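PDB 5IWZ: synaptonemal complex protein 2 from Mus musculus, which is a major component of the axial and lateral elements of synaptonemal complexes, plays a role in their assembly and is required for normal chromosome synapsis in meiosis. Local coordinates for residues E130-Y140 with E174-R185; M199-I210 with I222-T230. One frame throughout, in Å; residues are numbered along the deposited sequence.

Both contacts join helices in the N-terminal helical part of the protein, and they lie in series along the chain, their centres about 18 Å apart. Interaction 1 sets helix 123-141 beside helix 169-185, nearly parallel and partly buried, with a charged end and a largely apolar end where a tyrosine hydroxyl is hydrogen-bonded. Interaction 2, between helices 197-212 and 216-229, is strongly inclined antiparallel and buried, and no hydrogen bond crosses it: mostly methionine, leucine, isoleucine and valine side chains meet. The two share no helix, yet they touch where helix 169-185 meets helix 216-229, Asn-180 packing on Ala-225.

Interaction 1. Residues E130-Y140 with E174-R185; sequences EDLFDLLMVIY and EALKKMNLMLDR
Glu-130 and Glu-174 face each other at one end of two helices, 130-140 and 174-185, that run almost parallel, 9° between their axes and 10.4 Å apart at closest approach. Glu-130 lies across Glu-174, its aliphatic CG 3.5 Å from OE2 of Glu-174. That carboxylate is turned to Lys-178, whose NZ meets Glu-174 OE2 at 2.8 Å on the syn side, 20° out of the carboxylate plane. Lys-178 gets there by folding at chi2 and chi4: its CG packs on Phe-133 CB and its CD on Met-137 CG, while NZ also makes a longer salt bridge to Asp-134 OD1 at 3.6 Å. One ammonium thus bridges two carboxylates, and this probably eases their repulsion. The ring of the same Phe-133 reaches on to Ala-175, CE2 of Phe-133 3.6 Å from CB of Ala-175. Side-by-side, near-parallel packing of helices separated in the chain by an intervening one, here helix 144-163, is consistent with the armadillo-repeat-like domain to which both segments belong, and Leu-136 and Tyr-140 both touch that helix. Farther along, Met-137, bent at chi2 and chi3, brings SD 3.6 Å from Met-182 CG and CE against Leu-181 CD2. With chi1 at 177°, Tyr-140 extends its ring across to the second helix, where OH donates a very short hydrogen bond, 2.5 Å, to Met-182 O. The SD of Met-182 makes an oblique Met-aromatic contact 5.0 Å from the centroid of the Tyr-140 ring.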
loop_
_atom_site.group_PDB
_atom_site.type_symbol
_atom_site.label_atom_id
_atom_site.label_comp_id
_atom_site.label_asym_id
_atom_site.label_seq_id
_atom_site.Cartn_x
_atom_site.Cartn_y
_atom_site.Cartn_z
ATOM N N GLU A 130 -2.082 -1.256 7.894
ATOM C CA GLU A 130 -2.353 0.137 7.571
ATOM C C GLU A 130 -2.427 0.981 8.841
ATOM O O GLU A 130 -1.858 2.082 8.904
ATOM C CB GLU A 130 -3.653 0.214 6.777
ATOM C CG GLU A 130 -3.972 1.552 6.189
ATOM C CD GLU A 130 -5.374 1.571 5.608
ATOM O OE1 GLU A 130 -5.923 0.469 5.318
ATOM O OE2 GLU A 130 -5.925 2.685 5.459
ATOM N N ASP A 131 -3.103 0.467 9.880
ATOM C CA ASP A 131 -3.148 1.176 11.161
ATOM C C ASP A 131 -1.758 1.336 11.764
ATOM O O ASP A 131 -1.451 2.367 12.385
ATOM C CB ASP A 131 -4.054 0.431 12.140
ATOM C CG ASP A 131 -5.511 0.435 11.705
ATOM O OD1 ASP A 131 -5.923 1.402 11.016
ATOM O OD2 ASP A 131 -6.228 -0.538 12.035
ATOM N N LEU A 132 -0.916 0.314 11.627
ATOM C CA LEU A 132 0.448 0.414 12.146
ATOM C C LEU A 132 1.228 1.517 11.427
ATOM O O LEU A 132 1.874 2.358 12.067
ATOM C CB LEU A 132 1.145 -0.937 12.005
ATOM C CG LEU A 132 2.563 -1.055 12.574
ATOM C CD1 LEU A 132 2.532 -1.170 14.075
ATOM C CD2 LEU A 132 3.258 -2.254 11.995
ATOM N N PHE A 133 1.174 1.532 10.089
ATOM C CA PHE A 133 1.907 2.559 9.353
ATOM C C PHE A 133 1.329 3.943 9.602
ATOM O O PHE A 133 2.095 4.908 9.700
ATOM C CB PHE A 133 1.926 2.228 7.864
ATOM C CG PHE A 133 2.912 1.154 7.504
ATOM C CD1 PHE A 133 4.242 1.263 7.880
ATOM C CD2 PHE A 133 2.509 0.028 6.795
ATOM C CE1 PHE A 133 5.157 0.266 7.566
ATOM C CE2 PHE A 133 3.423 -0.970 6.474
ATOM C CZ PHE A 133 4.748 -0.850 6.862
ATOM N N ASP A 134 -0.004 4.052 9.767
ATOM C CA ASP A 134 -0.615 5.334 10.121
ATOM C C ASP A 134 -0.024 5.885 11.411
ATOM O O ASP A 134 0.274 7.082 11.518
ATOM C CB ASP A 134 -2.133 5.190 10.274
ATOM C CG ASP A 134 -2.862 5.055 8.937
ATOM O OD1 ASP A 134 -2.306 5.443 7.892
ATOM O OD2 ASP A 134 -4.013 4.564 8.937
ATOM N N LEU A 135 0.129 5.026 12.420
ATOM C CA LEU A 135 0.784 5.451 13.645
ATOM C C LEU A 135 2.247 5.805 13.384
ATOM O O LEU A 135 2.758 6.789 13.923
ATOM C CB LEU A 135 0.652 4.356 14.705
ATOM C CG LEU A 135 1.313 4.567 16.064
ATOM C CD1 LEU A 135 1.019 5.956 16.652
ATOM C CD2 LEU A 135 0.887 3.438 17.049
ATOM N N LEU A 136 2.938 5.018 12.550
ATOM C CA LEU A 136 4.305 5.369 12.173
ATOM C C LEU A 136 4.379 6.776 11.572
ATOM O O LEU A 136 5.316 7.530 11.851
ATOM C CB LEU A 136 4.846 4.350 11.170
ATOM C CG LEU A 136 6.077 3.474 11.420
ATOM C CD1 LEU A 136 6.808 3.280 10.095
ATOM C CD2 LEU A 136 7.009 4.009 12.504
ATOM N N MET A 137 3.409 7.146 10.726
ATOM C CA MET A 137 3.486 8.474 10.108
ATOM C C MET A 137 3.264 9.591 11.123
ATOM O O MET A 137 3.852 10.664 10.980
ATOM C CB MET A 137 2.485 8.612 8.948
ATOM C CG MET A 137 2.799 7.753 7.723
ATOM S SD MET A 137 4.510 7.832 7.121
ATOM C CE MET A 137 4.737 9.611 6.912
ATOM N N VAL A 138 2.414 9.367 12.139
ATOM C CA VAL A 138 2.226 10.349 13.210
ATOM C C VAL A 138 3.539 10.597 13.950
ATOM O O VAL A 138 3.874 11.738 14.303
ATOM C CB VAL A 138 1.114 9.876 14.172
ATOM C CG1 VAL A 138 1.164 10.644 15.492
ATOM C CG2 VAL A 138 -0.274 10.007 13.519
ATOM N N ILE A 139 4.303 9.531 14.204
ATOM C CA ILE A 139 5.604 9.688 14.850
ATOM C C ILE A 139 6.590 10.385 13.916
ATOM O O ILE A 139 7.409 11.207 14.345
ATOM C CB ILE A 139 6.139 8.318 15.294
ATOM C CG1 ILE A 139 5.166 7.653 16.266
ATOM C CG2 ILE A 139 7.536 8.467 15.889
ATOM C CD1 ILE A 139 5.332 6.150 16.337
ATOM N N TYR A 140 6.551 10.037 12.633
ATOM C CA TYR A 140 7.451 10.654 11.670
ATOM C C TYR A 140 7.243 12.162 11.638
ATOM O O TYR A 140 8.213 12.927 11.657
ATOM C CB TYR A 140 7.215 10.011 10.302
ATOM C CG TYR A 140 8.000 10.541 9.119
ATOM C CD1 TYR A 140 7.596 11.692 8.447
ATOM C CD2 TYR A 140 9.098 9.849 8.626
ATOM C CE1 TYR A 140 8.287 12.155 7.343
ATOM C CE2 TYR A 140 9.792 10.302 7.523
ATOM C CZ TYR A 140 9.381 11.455 6.886
ATOM O OH TYR A 140 10.062 11.918 5.794
ATOM N N GLU A 174 0.490 -1.037 0.381
ATOM C CA GLU A 174 0.333 -0.111 1.496
ATOM C C GLU A 174 1.690 0.309 2.064
ATOM O O GLU A 174 1.930 1.497 2.323
ATOM C CB GLU A 174 -0.541 -0.774 2.571
ATOM C CG GLU A 174 -0.529 -0.091 3.927
ATOM C CD GLU A 174 -1.095 1.311 3.863
ATOM O OE1 GLU A 174 -1.803 1.630 2.873
ATOM O OE2 GLU A 174 -0.818 2.104 4.795
ATOM N N ALA A 175 2.597 -0.653 2.253
ATOM C CA ALA A 175 3.903 -0.332 2.825
ATOM C C ALA A 175 4.743 0.500 1.862
ATOM O O ALA A 175 5.384 1.480 2.265
ATOM C CB ALA A 175 4.646 -1.613 3.188
ATOM N N LEU A 176 4.759 0.109 0.585
ATOM C CA LEU A 176 5.556 0.818 -0.403
ATOM C C LEU A 176 5.111 2.273 -0.528
ATOM O O LEU A 176 5.940 3.178 -0.675
ATOM C CB LEU A 176 5.460 0.085 -1.743
ATOM C CG LEU A 176 6.208 0.636 -2.948
ATOM C CD1 LEU A 176 7.642 0.840 -2.545
ATOM C CD2 LEU A 176 6.102 -0.343 -4.137
ATOM N N LYS A 177 3.811 2.528 -0.434
ATOM C CA LYS A 177 3.336 3.899 -0.587
ATOM C C LYS A 177 3.670 4.741 0.640
ATOM O O LYS A 177 4.006 5.927 0.513
ATOM C CB LYS A 177 1.838 3.884 -0.880
ATOM C CG LYS A 177 1.041 5.004 -0.286
ATOM C CD LYS A 177 -0.434 4.870 -0.698
ATOM C CE LYS A 177 -0.980 3.495 -0.328
ATOM N NZ LYS A 177 -2.126 3.054 -1.180
ATOM N N LYS A 178 3.598 4.148 1.833
ATOM C CA LYS A 178 4.060 4.852 3.023
ATOM C C LYS A 178 5.550 5.145 2.935
ATOM O O LYS A 178 6.008 6.200 3.386
ATOM C CB LYS A 178 3.738 4.035 4.275
ATOM C CG LYS A 178 2.260 3.955 4.615
ATOM C CD LYS A 178 1.779 5.266 5.207
ATOM C CE LYS A 178 0.394 5.140 5.821
ATOM N NZ LYS A 178 -0.661 4.865 4.797
ATOM N N MET A 179 6.331 4.226 2.354
ATOM C CA MET A 179 7.765 4.482 2.230
ATOM C C MET A 179 8.051 5.649 1.289
ATOM O O MET A 179 8.906 6.498 1.585
ATOM C CB MET A 179 8.505 3.233 1.756
ATOM C CG MET A 179 9.974 3.539 1.422
ATOM S SD MET A 179 11.026 2.105 1.151
ATOM C CE MET A 179 10.529 1.610 -0.493
ATOM N N ASN A 180 7.347 5.708 0.151
ATOM C CA ASN A 180 7.545 6.808 -0.789
ATOM C C ASN A 180 7.100 8.139 -0.195
ATOM O O ASN A 180 7.704 9.177 -0.479
ATOM C CB ASN A 180 6.833 6.491 -2.121
ATOM C CG ASN A 180 7.670 5.562 -2.989
ATOM O OD1 ASN A 180 8.883 5.694 -3.014
ATOM N ND2 ASN A 180 7.044 4.595 -3.654
ATOM N N LEU A 181 6.074 8.126 0.645
ATOM C CA LEU A 181 5.698 9.323 1.387
ATOM C C LEU A 181 6.804 9.756 2.344
ATOM O O LEU A 181 7.109 10.950 2.449
ATOM C CB LEU A 181 4.390 9.051 2.137
ATOM C CG LEU A 181 3.796 10.122 3.042
ATOM C CD1 LEU A 181 3.161 11.209 2.195
ATOM C CD2 LEU A 181 2.762 9.490 3.960
ATOM N N MET A 182 7.430 8.805 3.038
ATOM C CA MET A 182 8.506 9.161 3.960
ATOM C C MET A 182 9.709 9.722 3.212
ATOM O O MET A 182 10.334 10.696 3.653
ATOM C CB MET A 182 8.915 7.939 4.781
ATOM C CG MET A 182 7.793 7.402 5.649
ATOM S SD MET A 182 8.261 6.147 6.856
ATOM C CE MET A 182 9.187 4.964 5.911
ATOM N N LEU A 183 10.057 9.111 2.082
ATOM C CA LEU A 183 11.158 9.640 1.297
ATOM C C LEU A 183 10.815 11.010 0.730
ATOM O O LEU A 183 11.710 11.835 0.544
ATOM C CB LEU A 183 11.514 8.655 0.193
ATOM C CG LEU A 183 11.915 7.250 0.641
ATOM C CD1 LEU A 183 11.966 6.320 -0.559
ATOM C CD2 LEU A 183 13.269 7.292 1.337
ATOM N N ASP A 184 9.520 11.284 0.503
ATOM C CA ASP A 184 9.111 12.529 -0.150
ATOM C C ASP A 184 9.509 13.756 0.660
ATOM O O ASP A 184 9.966 14.755 0.095
ATOM C CB ASP A 184 7.601 12.541 -0.391
ATOM C CG ASP A 184 7.154 13.740 -1.221
ATOM O OD1 ASP A 184 7.884 14.077 -2.176
ATOM O OD2 ASP A 184 6.090 14.341 -0.932
ATOM N N ARG A 185 9.314 13.721 1.980
ATOM C CA ARG A 185 9.663 14.885 2.788
ATOM C C ARG A 185 11.176 15.093 2.833
ATOM O O ARG A 185 11.666 16.217 2.658
ATOM C CB ARG A 185 9.084 14.742 4.196
ATOM C CG ARG A 185 9.610 15.772 5.187
ATOM C CD ARG A 185 10.775 15.212 5.988
ATOM N NE ARG A 185 11.411 16.210 6.846
ATOM C CZ ARG A 185 12.666 16.627 6.710
ATOM N NH1 ARG A 185 13.430 16.136 5.747
ATOM N NH2 ARG A 185 13.161 17.535 7.542
#

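Interaction 2. Residues M199-I210 with I222-T230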
loop_
_atom_site.group_PDB
_atom_site.type_symbol
_atom_site.label_atom_id
_atom_site.label_comp_id
_atom_site.label_asym_id
_atom_site.label_seq_id
_atom_site.Cartn_x
_atom_site.Cartn_y
_atom_site.Cartn_z
ATOM N N MET A 199 21.456 -1.766 2.201
ATOM C CA MET A 199 20.582 -1.054 1.274
ATOM C C MET A 199 20.933 -1.379 -0.170
ATOM O O MET A 199 20.037 -1.552 -1.008
ATOM C CB MET A 199 20.660 0.457 1.516
ATOM C CG MET A 199 19.767 0.954 2.645
ATOM S SD MET A 199 18.226 0.013 2.778
ATOM C CE MET A 199 17.268 0.713 1.436
ATOM N N LEU A 200 22.230 -1.468 -0.478
ATOM C CA LEU A 200 22.642 -1.758 -1.847
ATOM C C LEU A 200 22.148 -3.127 -2.289
ATOM O O LEU A 200 21.680 -3.292 -3.421
ATOM C CB LEU A 200 24.155 -1.676 -1.979
ATOM C CG LEU A 200 24.706 -0.251 -2.102
ATOM C CD1 LEU A 200 26.208 -0.276 -1.911
ATOM C CD2 LEU A 200 24.345 0.381 -3.445
ATOM N N THR A 201 22.235 -4.123 -1.406
ATOM C CA THR A 201 21.665 -5.432 -1.708
ATOM C C THR A 201 20.150 -5.356 -1.882
ATOM O O THR A 201 19.595 -5.919 -2.836
ATOM C CB THR A 201 22.052 -6.423 -0.608
ATOM O OG1 THR A 201 23.470 -6.570 -0.589
ATOM C CG2 THR A 201 21.406 -7.780 -0.838
ATOM N N LEU A 202 19.461 -4.675 -0.959
ATOM C CA LEU A 202 18.006 -4.566 -1.059
ATOM C C LEU A 202 17.595 -3.880 -2.354
ATOM O O LEU A 202 16.696 -4.348 -3.064
ATOM C CB LEU A 202 17.440 -3.811 0.145
ATOM C CG LEU A 202 17.433 -4.614 1.445
ATOM C CD1 LEU A 202 17.037 -3.732 2.628
ATOM C CD2 LEU A 202 16.498 -5.807 1.311
ATOM N N MET A 203 18.252 -2.765 -2.683
ATOM C CA MET A 203 17.896 -2.044 -3.893
ATOM C C MET A 203 18.162 -2.871 -5.135
ATOM O O MET A 203 17.428 -2.761 -6.122
ATOM C CB MET A 203 18.661 -0.737 -3.962
ATOM C CG MET A 203 18.153 0.284 -2.999
ATOM S SD MET A 203 19.224 1.704 -3.178
ATOM C CE MET A 203 18.181 2.836 -4.058
ATOM N N SER A 204 19.202 -3.696 -5.111
ATOM C CA SER A 204 19.435 -4.588 -6.238
ATOM C C SER A 204 18.314 -5.621 -6.351
ATOM O O SER A 204 17.817 -5.900 -7.455
ATOM C CB SER A 204 20.799 -5.264 -6.090
ATOM O OG SER A 204 21.166 -5.880 -7.304
ATOM N N ASN A 205 17.882 -6.182 -5.216
ATOM C CA ASN A 205 16.773 -7.133 -5.262
ATOM C C ASN A 205 15.455 -6.448 -5.605
ATOM O O ASN A 205 14.552 -7.091 -6.153
ATOM C CB ASN A 205 16.667 -7.887 -3.942
ATOM C CG ASN A 205 17.954 -8.621 -3.597
ATOM O OD1 ASN A 205 18.656 -9.112 -4.481
ATOM N ND2 ASN A 205 18.277 -8.678 -2.320
ATOM N N MET A 206 15.325 -5.157 -5.296
ATOM C CA MET A 206 14.136 -4.424 -5.707
ATOM C C MET A 206 14.072 -4.297 -7.223
ATOM O O MET A 206 13.021 -4.547 -7.829
ATOM C CB MET A 206 14.114 -3.054 -5.040
ATOM C CG MET A 206 13.979 -3.144 -3.526
ATOM S SD MET A 206 13.769 -1.527 -2.799
ATOM C CE MET A 206 11.963 -1.498 -2.722
ATOM N N GLY A 207 15.197 -3.930 -7.853
ATOM C CA GLY A 207 15.251 -3.899 -9.311
ATOM C C GLY A 207 14.854 -5.222 -9.939
ATOM O O GLY A 207 14.018 -5.265 -10.846
ATOM N N GLU A 208 15.470 -6.321 -9.479
ATOM C CA GLU A 208 15.081 -7.658 -9.926
ATOM C C GLU A 208 13.585 -7.863 -9.779
ATOM O O GLU A 208 12.928 -8.462 -10.646
ATOM C CB GLU A 208 15.798 -8.727 -9.102
ATOM C CG GLU A 208 17.150 -9.168 -9.607
ATOM C CD GLU A 208 17.663 -10.389 -8.847
ATOM O OE1 GLU A 208 16.860 -11.289 -8.526
ATOM O OE2 GLU A 208 18.871 -10.465 -8.545
ATOM N N ARG A 209 13.037 -7.359 -8.673
ATOM C CA ARG A 209 11.652 -7.625 -8.317
ATOM C C ARG A 209 10.678 -6.945 -9.274
ATOM O O ARG A 209 9.603 -7.488 -9.538
ATOM C CB ARG A 209 11.414 -7.188 -6.873
ATOM C CG ARG A 209 9.969 -7.082 -6.461
ATOM C CD ARG A 209 9.376 -8.413 -6.264
ATOM N NE ARG A 209 8.229 -8.301 -5.377
ATOM C CZ ARG A 209 7.321 -9.250 -5.199
ATOM N NH1 ARG A 209 7.416 -10.400 -5.868
ATOM N NH2 ARG A 209 6.352 -9.019 -4.380
ATOM N N ILE A 210 11.031 -5.775 -9.809
ATOM C CA ILE A 210 10.190 -5.152 -10.831
ATOM C C ILE A 210 9.827 -6.158 -11.914
ATOM O O ILE A 210 8.670 -6.252 -12.341
ATOM C CB ILE A 210 10.913 -3.941 -11.436
ATOM C CG1 ILE A 210 11.068 -2.821 -10.414
ATOM C CG2 ILE A 210 10.178 -3.445 -12.671
ATOM C CD1 ILE A 210 12.121 -1.801 -10.839
ATOM N N ILE A 222 8.111 0.818 -6.751
ATOM C CA ILE A 222 9.497 0.390 -6.605
ATOM C C ILE A 222 10.418 1.272 -7.431
ATOM O O ILE A 222 11.448 1.736 -6.941
ATOM C CB ILE A 222 9.663 -1.084 -7.004
ATOM C CG1 ILE A 222 8.977 -1.995 -5.989
ATOM C CG2 ILE A 222 11.165 -1.398 -7.174
ATOM C CD1 ILE A 222 8.859 -3.434 -6.466
ATOM N N VAL A 223 10.079 1.483 -8.710
ATOM C CA VAL A 223 10.830 2.431 -9.535
ATOM C C VAL A 223 10.896 3.782 -8.838
ATOM O O VAL A 223 11.959 4.419 -8.758
ATOM C CB VAL A 223 10.202 2.564 -10.937
ATOM C CG1 VAL A 223 10.870 3.714 -11.691
ATOM C CG2 VAL A 223 10.324 1.267 -11.747
ATOM N N GLU A 224 9.754 4.238 -8.325
ATOM C CA GLU A 224 9.708 5.528 -7.646
ATOM C C GLU A 224 10.603 5.534 -6.421
ATOM O O GLU A 224 11.341 6.500 -6.193
ATOM C CB GLU A 224 8.276 5.884 -7.240
ATOM C CG GLU A 224 8.201 7.121 -6.335
ATOM C CD GLU A 224 6.786 7.449 -5.862
ATOM O OE1 GLU A 224 5.836 6.741 -6.272
ATOM O OE2 GLU A 224 6.622 8.417 -5.082
ATOM N N ALA A 225 10.559 4.465 -5.624
ATOM C CA ALA A 225 11.436 4.399 -4.459
ATOM C C ALA A 225 12.904 4.429 -4.881
ATOM O O ALA A 225 13.713 5.166 -4.306
ATOM C CB ALA A 225 11.128 3.147 -3.628
ATOM N N LEU A 226 13.265 3.632 -5.896
ATOM C CA LEU A 226 14.655 3.590 -6.340
ATOM C C LEU A 226 15.113 4.953 -6.836
ATOM O O LEU A 226 16.259 5.350 -6.596
ATOM C CB LEU A 226 14.851 2.527 -7.426
ATOM C CG LEU A 226 14.692 1.059 -6.984
ATOM C CD1 LEU A 226 14.706 0.109 -8.176
ATOM C CD2 LEU A 226 15.726 0.628 -5.926
ATOM N N CYS A 227 14.229 5.697 -7.504
ATOM C CA CYS A 227 14.625 7.004 -8.022
ATOM C C CYS A 227 14.651 8.077 -6.934
ATOM O O CYS A 227 15.428 9.035 -7.037
ATOM C CB CYS A 227 13.706 7.418 -9.179
ATOM S SG CYS A 227 13.896 6.378 -10.679
ATOM N N ARG A 228 13.832 7.938 -5.893
ATOM C CA ARG A 228 13.914 8.863 -4.768
ATOM C C ARG A 228 15.191 8.653 -3.961
ATOM O O ARG A 228 15.728 9.612 -3.396
ATOM C CB ARG A 228 12.702 8.709 -3.846
ATOM C CG ARG A 228 11.352 8.989 -4.485
ATOM C CD ARG A 228 10.226 9.040 -3.438
ATOM N NE ARG A 228 9.932 10.437 -3.172
ATOM C CZ ARG A 228 8.904 11.094 -3.679
ATOM N NH1 ARG A 228 8.018 10.465 -4.441
ATOM N NH2 ARG A 228 8.758 12.379 -3.398
ATOM N N MET A 229 15.693 7.421 -3.896
ATOM C CA MET A 229 16.878 7.108 -3.100
ATOM C C MET A 229 18.186 7.178 -3.886
ATOM O O MET A 229 19.249 6.979 -3.285
ATOM C CB MET A 229 16.748 5.713 -2.466
ATOM C CG MET A 229 15.566 5.583 -1.504
ATOM S SD MET A 229 15.614 4.089 -0.488
ATOM C CE MET A 229 15.424 2.823 -1.750
ATOM N N THR A 230 18.151 7.444 -5.196
ATOM C CA THR A 230 19.375 7.515 -5.988
ATOM C C THR A 230 19.304 8.650 -7.001
ATOM O O THR A 230 18.258 8.897 -7.614
ATOM C CB THR A 230 19.668 6.196 -6.735
ATOM O OG1 THR A 230 18.528 5.784 -7.499
ATOM C CG2 THR A 230 20.052 5.100 -5.771
#
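Met-203, with CG anti to its carbonyl carbon (chi1 -73°) and chi2 extended, runs past Leu-226 and turns at chi3 (106°), which places its CE among Leu-226, Met-229 and Thr-230. There CE lies 3.6 Å from Met-229 CB and meets Thr-230 CG2 tip to tip at 3.4 Å, closer than usual for two carbons. The hydroxyl of Thr-230 faces its own helix, where OG1 donates a very short bond to Leu-226 O, which holds chi1 and so the position of CG2. Replacing Met-203 with an alanine would probably open a gap beside Met-229 and Thr-230, where CE now packs, and leave Leu-226 CD2 without much of its neighbour. Leu-226 CD1 comes 4.1 Å from Gly-207 N. At the far end Ile-210 and Ile-222 lie alongside, pointing opposite ways, CG1 of Ile-210 3.5 Å from CG2 of Ile-222, while Ile-210 CD1 reaches Val-223 CG2. Met-206 and Ile-222 also touch helix 144-163. With axes 10.0 Å apart, 148° between directions, and Leu-226 as a knob in a hole formed by Met-203, Met-206, Gly-207 and Ile-210, this inclined antiparallel pair is a helical hairpin, the kind of unit stacked in alpha-solenoid folds.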